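Local coordinates for B12-binding domain-containing protein (Kitasatospora setae, PDB 6WTE) that binds cobalamin and a [4Fe-4S] cluster and, as the radical SAM enzyme TsrM, catalyses a methyl transfer, apparently by a non-radical route, at residues 4-9 and 59-64; 385-390 and 479-484; 407-412 and 497-502. One frame throughout, in Å; residues are numbered along the deposited sequence.

Contact 1 (4-9 and 59-64); sequences LVLLVN and RSPMLV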
loop_
_atom_site.group_PDB
_atom_site.type_symbol
_atom_site.label_atom_id
_atom_site.label_comp_id
_atom_site.label_asym_id
_atom_site.label_seq_id
_atom_site.Cartn_x
_atom_site.Cartn_y
_atom_site.Cartn_z
ATOM N N LEU A 4 26.367 -6.372 11.537
ATOM C CA LEU A 4 25.181 -7.194 11.334
ATOM C C LEU A 4 23.917 -6.377 11.574
ATOM O O LEU A 4 23.738 -5.799 12.653
ATOM C CB LEU A 4 25.209 -8.405 12.264
ATOM C CG LEU A 4 23.953 -9.279 12.265
ATOM C CD1 LEU A 4 23.692 -9.853 10.875
ATOM C CD2 LEU A 4 24.078 -10.391 13.305
ATOM N N VAL A 5 23.041 -6.344 10.571
ATOM C CA VAL A 5 21.732 -5.706 10.651
ATOM C C VAL A 5 20.667 -6.789 10.517
ATOM O O VAL A 5 20.711 -7.596 9.581
ATOM C CB VAL A 5 21.541 -4.644 9.548
ATOM C CG1 VAL A 5 20.157 -4.036 9.643
ATOM C CG2 VAL A 5 22.606 -3.559 9.624
ATOM N N LEU A 6 19.717 -6.804 11.442
ATOM C CA LEU A 6 18.549 -7.671 11.349
ATOM C C LEU A 6 17.373 -6.877 10.801
ATOM O O LEU A 6 17.123 -5.755 11.251
ATOM C CB LEU A 6 18.180 -8.249 12.714
ATOM C CG LEU A 6 16.802 -8.911 12.762
ATOM C CD1 LEU A 6 16.751 -10.184 11.888
ATOM C CD2 LEU A 6 16.415 -9.189 14.206
ATOM N N LEU A 7 16.659 -7.460 9.840
ATOM C CA LEU A 7 15.417 -6.898 9.319
ATOM C C LEU A 7 14.289 -7.878 9.608
ATOM O O LEU A 7 14.399 -9.063 9.281
ATOM C CB LEU A 7 15.519 -6.614 7.817
ATOM C CG LEU A 7 16.644 -5.663 7.393
ATOM C CD1 LEU A 7 16.769 -5.613 5.873
ATOM C CD2 LEU A 7 16.368 -4.257 7.960
ATOM N N VAL A 8 13.217 -7.389 10.229
ATOM C CA VAL A 8 12.103 -8.223 10.673
ATOM C C VAL A 8 10.869 -7.891 9.846
ATOM O O VAL A 8 10.500 -6.717 9.726
ATOM C CB VAL A 8 11.811 -8.007 12.167
ATOM C CG1 VAL A 8 10.608 -8.832 12.596
ATOM C CG2 VAL A 8 13.039 -8.348 13.014
ATOM N N ASN A 9 10.214 -8.928 9.298
ATOM C CA ASN A 9 8.897 -8.746 8.703
ATOM C C ASN A 9 7.829 -9.187 9.691
ATOM O O ASN A 9 7.675 -10.394 9.921
ATOM C CB ASN A 9 8.756 -9.525 7.397
ATOM C CG ASN A 9 7.424 -9.261 6.736
ATOM O OD1 ASN A 9 6.870 -8.172 6.888
ATOM N ND2 ASN A 9 6.888 -10.249 6.030
ATOM N N ARG A 59 22.323 -14.801 17.639
ATOM C CA ARG A 59 22.803 -13.653 16.882
ATOM C C ARG A 59 22.594 -12.376 17.681
ATOM O O ARG A 59 21.614 -12.235 18.416
ATOM C CB ARG A 59 22.081 -13.528 15.528
ATOM C CG ARG A 59 22.252 -14.740 14.631
ATOM C CD ARG A 59 23.701 -14.914 14.218
ATOM N NE ARG A 59 23.990 -14.294 12.929
ATOM C CZ ARG A 59 25.214 -14.104 12.450
ATOM N NH1 ARG A 59 26.269 -14.474 13.161
ATOM N NH2 ARG A 59 25.384 -13.542 11.261
ATOM N N SER A 60 23.523 -11.440 17.514
ATOM C CA SER A 60 23.485 -10.152 18.204
ATOM C C SER A 60 23.656 -9.045 17.174
ATOM O O SER A 60 24.733 -8.448 17.056
ATOM C CB SER A 60 24.556 -10.070 19.294
ATOM O OG SER A 60 24.383 -11.098 20.256
ATOM N N PRO A 61 22.613 -8.748 16.403
ATOM C CA PRO A 61 22.706 -7.640 15.448
ATOM C C PRO A 61 22.891 -6.322 16.182
ATOM O O PRO A 61 22.440 -6.153 17.315
ATOM C CB PRO A 61 21.359 -7.686 14.717
ATOM C CG PRO A 61 20.428 -8.332 15.696
ATOM C CD PRO A 61 21.270 -9.355 16.421
ATOM N N MET A 62 23.573 -5.381 15.531
ATOM C CA MET A 62 23.774 -4.075 16.143
ATOM C C MET A 62 22.672 -3.085 15.794
ATOM O O MET A 62 22.648 -1.989 16.359
ATOM C CB MET A 62 25.146 -3.499 15.756
ATOM C CG MET A 62 25.451 -3.494 14.278
ATOM S SD MET A 62 24.847 -2.006 13.452
ATOM C CE MET A 62 25.212 -2.414 11.746
ATOM N N LEU A 63 21.754 -3.461 14.907
ATOM C CA LEU A 63 20.615 -2.636 14.529
ATOM C C LEU A 63 19.495 -3.571 14.092
ATOM O O LEU A 63 19.750 -4.566 13.405
ATOM C CB LEU A 63 20.986 -1.671 13.399
ATOM C CG LEU A 63 19.896 -0.789 12.781
ATOM C CD1 LEU A 63 19.289 0.168 13.815
ATOM C CD2 LEU A 63 20.473 -0.014 11.596
ATOM N N VAL A 64 18.268 -3.263 14.507
ATOM C CA VAL A 64 17.096 -4.064 14.166
ATOM C C VAL A 64 16.104 -3.158 13.452
ATOM O O VAL A 64 15.642 -2.163 14.022
ATOM C CB VAL A 64 16.454 -4.706 15.408
ATOM C CG1 VAL A 64 15.198 -5.484 15.029
ATOM C CG2 VAL A 64 17.455 -5.609 16.137
#

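Contact 2 (385-390 and 479-484); sequences ETPETV and PGLLPD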
loop_
_atom_site.group_PDB
_atom_site.type_symbol
_atom_site.label_atom_id
_atom_site.label_comp_id
_atom_site.label_asym_id
_atom_site.label_seq_id
_atom_site.Cartn_x
_atom_site.Cartn_y
_atom_site.Cartn_z
ATOM N N GLU A 385 -21.451 12.544 -2.078
ATOM C CA GLU A 385 -22.113 11.307 -2.460
ATOM C C GLU A 385 -23.545 11.260 -1.936
ATOM O O GLU A 385 -23.804 11.532 -0.761
ATOM C CB GLU A 385 -21.330 10.097 -1.946
ATOM C CG GLU A 385 -21.761 8.808 -2.616
ATOM C CD GLU A 385 -20.961 8.513 -3.879
ATOM O OE1 GLU A 385 -19.774 8.177 -3.752
ATOM O OE2 GLU A 385 -21.516 8.634 -4.993
ATOM N N THR A 386 -24.470 10.915 -2.818
ATOM C CA THR A 386 -25.866 10.646 -2.507
ATOM C C THR A 386 -26.204 9.296 -3.109
ATOM O O THR A 386 -25.436 8.755 -3.909
ATOM C CB THR A 386 -26.790 11.720 -3.106
ATOM O OG1 THR A 386 -26.700 11.651 -4.530
ATOM C CG2 THR A 386 -26.399 13.124 -2.633
ATOM N N PRO A 387 -27.357 8.719 -2.758
ATOM C CA PRO A 387 -27.760 7.475 -3.434
ATOM C C PRO A 387 -27.815 7.610 -4.946
ATOM O O PRO A 387 -27.462 6.658 -5.649
ATOM C CB PRO A 387 -29.140 7.183 -2.830
ATOM C CG PRO A 387 -29.077 7.801 -1.471
ATOM C CD PRO A 387 -28.244 9.036 -1.623
ATOM N N GLU A 388 -28.204 8.776 -5.472
ATOM C CA GLU A 388 -28.301 8.915 -6.921
ATOM C C GLU A 388 -26.928 9.011 -7.573
ATOM O O GLU A 388 -26.758 8.543 -8.707
ATOM C CB GLU A 388 -29.174 10.122 -7.296
ATOM C CG GLU A 388 -28.529 11.491 -7.152
ATOM C CD GLU A 388 -27.959 12.022 -8.459
ATOM O OE1 GLU A 388 -27.657 13.233 -8.527
ATOM O OE2 GLU A 388 -27.826 11.237 -9.423
ATOM N N THR A 389 -25.934 9.583 -6.882
ATOM C CA THR A 389 -24.588 9.609 -7.448
ATOM C C THR A 389 -23.981 8.209 -7.478
ATOM O O THR A 389 -23.268 7.861 -8.426
ATOM C CB THR A 389 -23.678 10.576 -6.680
ATOM O OG1 THR A 389 -23.568 10.176 -5.307
ATOM C CG2 THR A 389 -24.204 12.012 -6.766
ATOM N N VAL A 390 -24.267 7.383 -6.468
ATOM C CA VAL A 390 -23.783 6.002 -6.481
ATOM C C VAL A 390 -24.406 5.226 -7.638
ATOM O O VAL A 390 -23.704 4.549 -8.402
ATOM C CB VAL A 390 -24.063 5.314 -5.133
ATOM C CG1 VAL A 390 -23.622 3.850 -5.191
ATOM C CG2 VAL A 390 -23.339 6.027 -4.015
ATOM N N PRO A 479 -22.555 12.017 4.651
ATOM C CA PRO A 479 -23.879 12.039 5.286
ATOM C C PRO A 479 -25.020 11.854 4.298
ATOM O O PRO A 479 -26.128 11.493 4.713
ATOM C CB PRO A 479 -23.924 13.422 5.953
ATOM C CG PRO A 479 -22.475 13.748 6.202
ATOM C CD PRO A 479 -21.742 13.190 5.011
ATOM N N GLY A 480 -24.792 12.094 3.006
ATOM C CA GLY A 480 -25.817 11.813 2.014
ATOM C C GLY A 480 -26.172 10.346 1.881
ATOM O O GLY A 480 -27.181 10.026 1.238
ATOM N N LEU A 481 -25.374 9.448 2.459
ATOM C CA LEU A 481 -25.620 8.016 2.366
ATOM C C LEU A 481 -26.129 7.406 3.665
ATOM O O LEU A 481 -26.316 6.186 3.728
ATOM C CB LEU A 481 -24.345 7.283 1.928
ATOM C CG LEU A 481 -23.858 7.542 0.504
ATOM C CD1 LEU A 481 -22.676 6.642 0.163
ATOM C CD2 LEU A 481 -24.987 7.333 -0.484
ATOM N N LEU A 482 -26.357 8.209 4.696
ATOM C CA LEU A 482 -26.835 7.662 5.952
ATOM C C LEU A 482 -28.293 8.039 6.189
ATOM O O LEU A 482 -28.759 9.077 5.710
ATOM C CB LEU A 482 -25.990 8.153 7.134
ATOM C CG LEU A 482 -24.545 7.648 7.186
ATOM C CD1 LEU A 482 -23.898 8.010 8.515
ATOM C CD2 LEU A 482 -24.494 6.148 6.953
ATOM N N PRO A 483 -29.042 7.216 6.932
ATOM C CA PRO A 483 -30.393 7.620 7.343
ATOM C C PRO A 483 -30.360 8.833 8.258
ATOM O O PRO A 483 -29.283 9.356 8.562
ATOM C CB PRO A 483 -30.928 6.380 8.074
ATOM C CG PRO A 483 -30.081 5.246 7.579
ATOM C CD PRO A 483 -28.727 5.835 7.337
ATOM N N ASP A 484 -31.523 9.295 8.698
ATOM C CA ASP A 484 -31.566 10.453 9.578
ATOM C C ASP A 484 -30.857 10.129 10.890
ATOM O O ASP A 484 -31.083 9.054 11.462
ATOM C CB ASP A 484 -33.008 10.881 9.842
ATOM C CG ASP A 484 -33.621 11.617 8.663
ATOM O OD1 ASP A 484 -32.936 11.762 7.627
ATOM O OD2 ASP A 484 -34.788 12.056 8.773
#

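Contact 3 (407-412 and 497-502); sequences FSLGLR and GAVADL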
loop_
_atom_site.group_PDB
_atom_site.type_symbol
_atom_site.label_atom_id
_atom_site.label_comp_id
_atom_site.label_asym_id
_atom_site.label_seq_id
_atom_site.Cartn_x
_atom_site.Cartn_y
_atom_site.Cartn_z
ATOM N N PHE A 407 -16.025 -2.320 -6.035
ATOM C CA PHE A 407 -16.632 -1.188 -5.348
ATOM C C PHE A 407 -16.165 -1.146 -3.900
ATOM O O PHE A 407 -16.137 -2.174 -3.216
ATOM C CB PHE A 407 -18.158 -1.271 -5.393
ATOM C CG PHE A 407 -18.721 -1.334 -6.780
ATOM C CD1 PHE A 407 -18.910 -0.175 -7.516
ATOM C CD2 PHE A 407 -19.046 -2.552 -7.357
ATOM C CE1 PHE A 407 -19.425 -0.224 -8.797
ATOM C CE2 PHE A 407 -19.563 -2.609 -8.636
ATOM C CZ PHE A 407 -19.756 -1.443 -9.358
ATOM N N SER A 408 -15.802 0.048 -3.442
ATOM C CA SER A 408 -15.412 0.285 -2.061
ATOM C C SER A 408 -16.317 1.354 -1.456
ATOM O O SER A 408 -16.909 2.165 -2.173
ATOM C CB SER A 408 -13.945 0.720 -1.970
ATOM O OG SER A 408 -13.076 -0.286 -2.468
ATOM N N LEU A 409 -16.408 1.361 -0.120
ATOM C CA LEU A 409 -17.310 2.246 0.614
ATOM C C LEU A 409 -16.594 2.875 1.800
ATOM O O LEU A 409 -16.019 2.163 2.631
ATOM C CB LEU A 409 -18.540 1.494 1.134
ATOM C CG LEU A 409 -19.725 1.268 0.205
ATOM C CD1 LEU A 409 -20.701 0.294 0.849
ATOM C CD2 LEU A 409 -20.399 2.595 -0.067
ATOM N N GLY A 410 -16.668 4.196 1.905
ATOM C CA GLY A 410 -16.095 4.894 3.038
ATOM C C GLY A 410 -14.598 5.111 2.891
ATOM O O GLY A 410 -13.921 4.490 2.073
ATOM N N LEU A 411 -14.069 6.020 3.713
ATOM C CA LEU A 411 -12.656 6.379 3.647
ATOM C C LEU A 411 -12.056 6.403 5.043
ATOM O O LEU A 411 -12.489 7.193 5.888
ATOM C CB LEU A 411 -12.463 7.745 2.980
ATOM C CG LEU A 411 -10.998 8.188 2.925
ATOM C CD1 LEU A 411 -10.198 7.231 2.056
ATOM C CD2 LEU A 411 -10.855 9.613 2.431
ATOM N N ARG A 412 -11.045 5.570 5.275
ATOM C CA ARG A 412 -10.211 5.744 6.461
ATOM C C ARG A 412 -9.353 6.992 6.293
ATOM O O ARG A 412 -8.664 7.146 5.278
ATOM C CB ARG A 412 -9.321 4.517 6.687
ATOM C CG ARG A 412 -9.965 3.404 7.497
ATOM C CD ARG A 412 -9.730 3.575 8.995
ATOM N NE ARG A 412 -8.311 3.465 9.332
ATOM C CZ ARG A 412 -7.594 4.422 9.909
ATOM N NH1 ARG A 412 -8.158 5.577 10.253
ATOM N NH2 ARG A 412 -6.311 4.212 10.161
ATOM N N GLY A 497 -25.952 -1.482 6.972
ATOM C CA GLY A 497 -27.002 -0.989 6.097
ATOM C C GLY A 497 -26.454 -0.340 4.843
ATOM O O GLY A 497 -27.016 -0.491 3.757
ATOM N N ALA A 498 -25.343 0.387 4.975
ATOM C CA ALA A 498 -24.749 1.031 3.809
ATOM C C ALA A 498 -24.209 -0.001 2.830
ATOM O O ALA A 498 -24.358 0.153 1.612
ATOM C CB ALA A 498 -23.643 1.990 4.246
ATOM N N VAL A 499 -23.579 -1.059 3.345
ATOM C CA VAL A 499 -23.083 -2.117 2.474
ATOM C C VAL A 499 -24.247 -2.833 1.800
ATOM O O VAL A 499 -24.192 -3.149 0.605
ATOM C CB VAL A 499 -22.194 -3.093 3.267
ATOM C CG1 VAL A 499 -21.814 -4.270 2.401
ATOM C CG2 VAL A 499 -20.950 -2.385 3.780
ATOM N N ALA A 500 -25.325 -3.088 2.549
ATOM C CA ALA A 500 -26.484 -3.765 1.972
ATOM C C ALA A 500 -27.156 -2.908 0.905
ATOM O O ALA A 500 -27.647 -3.437 -0.098
ATOM C CB ALA A 500 -27.485 -4.130 3.066
ATOM N N ASP A 501 -27.188 -1.585 1.107
ATOM C CA ASP A 501 -27.753 -0.687 0.101
ATOM C C ASP A 501 -26.997 -0.788 -1.216
ATOM O O ASP A 501 -27.600 -0.735 -2.293
ATOM C CB ASP A 501 -27.723 0.761 0.597
ATOM C CG ASP A 501 -28.671 1.015 1.752
ATOM O OD1 ASP A 501 -29.685 0.301 1.864
ATOM O OD2 ASP A 501 -28.397 1.946 2.541
ATOM N N LEU A 502 -25.672 -0.905 -1.150
ATOM C CA LEU A 502 -24.882 -1.006 -2.372
ATOM C C LEU A 502 -25.131 -2.334 -3.079
ATOM O O LEU A 502 -25.285 -2.366 -4.306
ATOM C CB LEU A 502 -23.399 -0.820 -2.049
ATOM C CG LEU A 502 -22.403 -0.988 -3.199
ATOM C CD1 LEU A 502 -22.683 0.008 -4.314
ATOM C CD2 LEU A 502 -20.984 -0.833 -2.697
#

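Contact 1 (4-9 and 59-64)
Leu6 and Val64 pair in parallel at the heart of this contact, where strand 4-9 meets the start of strand 63-67. These are neighbouring strands of the Rossmann-like B12-binding domain, and helix 48-58 lies in the crossover that links strand 35-40 to strand 63-67. Two backbone hydrogen bonds join the segments. Leu6 N donates to Leu63 O at 3.0 Å. Met62 N donates to Leu4 O at 2.9 Å. A CA-H...O contact from Val64 CA to Leu6 O adds to them.

The apolar contacts lie on both faces of the sheet. On one, Leu6 and Val64 run side by side, with Leu6 CD2 4.0 Å from Val64 CG1, and the Pro61 ring sits against Leu6 CB. Tyr55 of helix 48-58 covers Leu4, Leu6 and Pro61 here. On the Val5 and Leu63 face, the bent Met62 chain brings CE to 3.6 Å from Val5 CG2.

Leu4, at the start of its strand, buries the largest area in the contact. With CG anti to the backbone N (chi1 174°), its branches reach Pro61 and Arg59. Replacing it with alanine would probably leave a gap beside Pro61 and one guanidinium face without this apolar cover. The Arg59 charge itself is met by salt bridges to Glu35 and Glu37. Over the guanidinium, Leu4 CD2 stands 3.7 Å above the plane, offset toward the rim and 3.9 Å from Arg59 NE.

Contact 2 (385-390 and 479-484)
Leu481 turns CG anti to the carbonyl carbon (chi1 -68°) and extends at chi2, which sends both methyls toward Glu385, Thr386 and Pro387. Glu385 in turn has CG anti to the backbone N (chi1 -165°), and its chain then bends at chi2. The methylene CG faces Leu481, while the carboxylate leads away to Gly381 N and His336.

The two Leu481 branches divide the work. Leu481 CD1 lies 3.6 Å from Glu385 CG. Leu481 CD2 sits over the Thr386-Pro387 link, 3.5 Å from Thr386 C, and also reaches Pro387 CD. Farther along the helix, Val390 CG2 lies 4.1 Å from Leu481 CD2.

Gly480 makes the backbone approach. Gly480 CA comes 3.4 Å from Glu385 O in a CA-H...O contact. The absence of a side chain on Gly480 is what allows the backbones so near. Gly480 O lies 3.2 Å from Pro387 CD. No direct hydrogen bond joins the segments, but Ser478 OG bonds to both Glu385 O and Gly480 N and bridges them.

On the helix side, Thr386 OG1 accepts from Thr389 N at 3.2 Å, with an N-H...O angle of 156°. The arrangement is a threonine N-cap followed by proline at the first turn of helix 387-398, covered by a short 3-10 turn after strand 475-476. Helix 387-398 follows strand 373-380 here, a beta-alpha unit of the TIM-barrel-like radical SAM fold.

Contact 3 (407-412 and 497-502)
Leu409 is the main bump of the strand, and its CD1 fills a hollow in helix 497-502 formed by the Ala498 carbonyl, Val499 and Leu502. The floor of the hollow is partly backbone. Leu409 CD1 lies 3.7 Å from Ala498 O and 3.8 Å from Val499 CA. Val499 CG2 forms one wall, 4.0 Å from Leu409 CD1. The other is Leu502, whose CD2 approaches Leu409 CD1 to 3.7 Å. The Leu409 and Leu502 side chains come from facing sides and overlap lengthwise, each pointing past the other.

Leu502 is the answering bump of the helix. It holds CG anti to the backbone N (chi1 176°), and CD2 enters the notch between Leu409 and Phe407, meeting Phe407 CB at 3.9 Å. The Phe407 side chain also touches Val394 and Met398 of helix 387-398. Phe380 of the neighbouring strand 373-380 touches both Leu409 and Leu502 and so borders the same core.

No hydrogen bond crosses the contact, and every touching residue is buried. The strand and helix segments run nearly antiparallel, at 155°, with their axes 9.9 Å apart at closest approach. This is helix-on-sheet packing in the TIM-barrel-like radical SAM fold. Parallel strands 373-380 and 404-412 are joined by helix 387-398, and helix 491-503 packs on the second of them.

From the N terminus, contact 1 comes first. It closes a loop of 49 residues and joins two parallel strands of the B12-binding domain. It is complete long before the other two open. Contacts 2 and 3 lie on the opposite side of the chain's centre, about 50 Å and 42 Å from contact 1, centre to centre. Contact 2 closes a loop of 88 residues and contact 3 one of 84. Segments 385-390, 407-412, 479-484 and 497-502 alternate along the chain, so these two contacts cross. Both tie segments after strand 475-476 to the unit of helix 387-398 and strand 404-412. They touch where Val390 CG1 meets Leu502 CD1 at 4.1 Å.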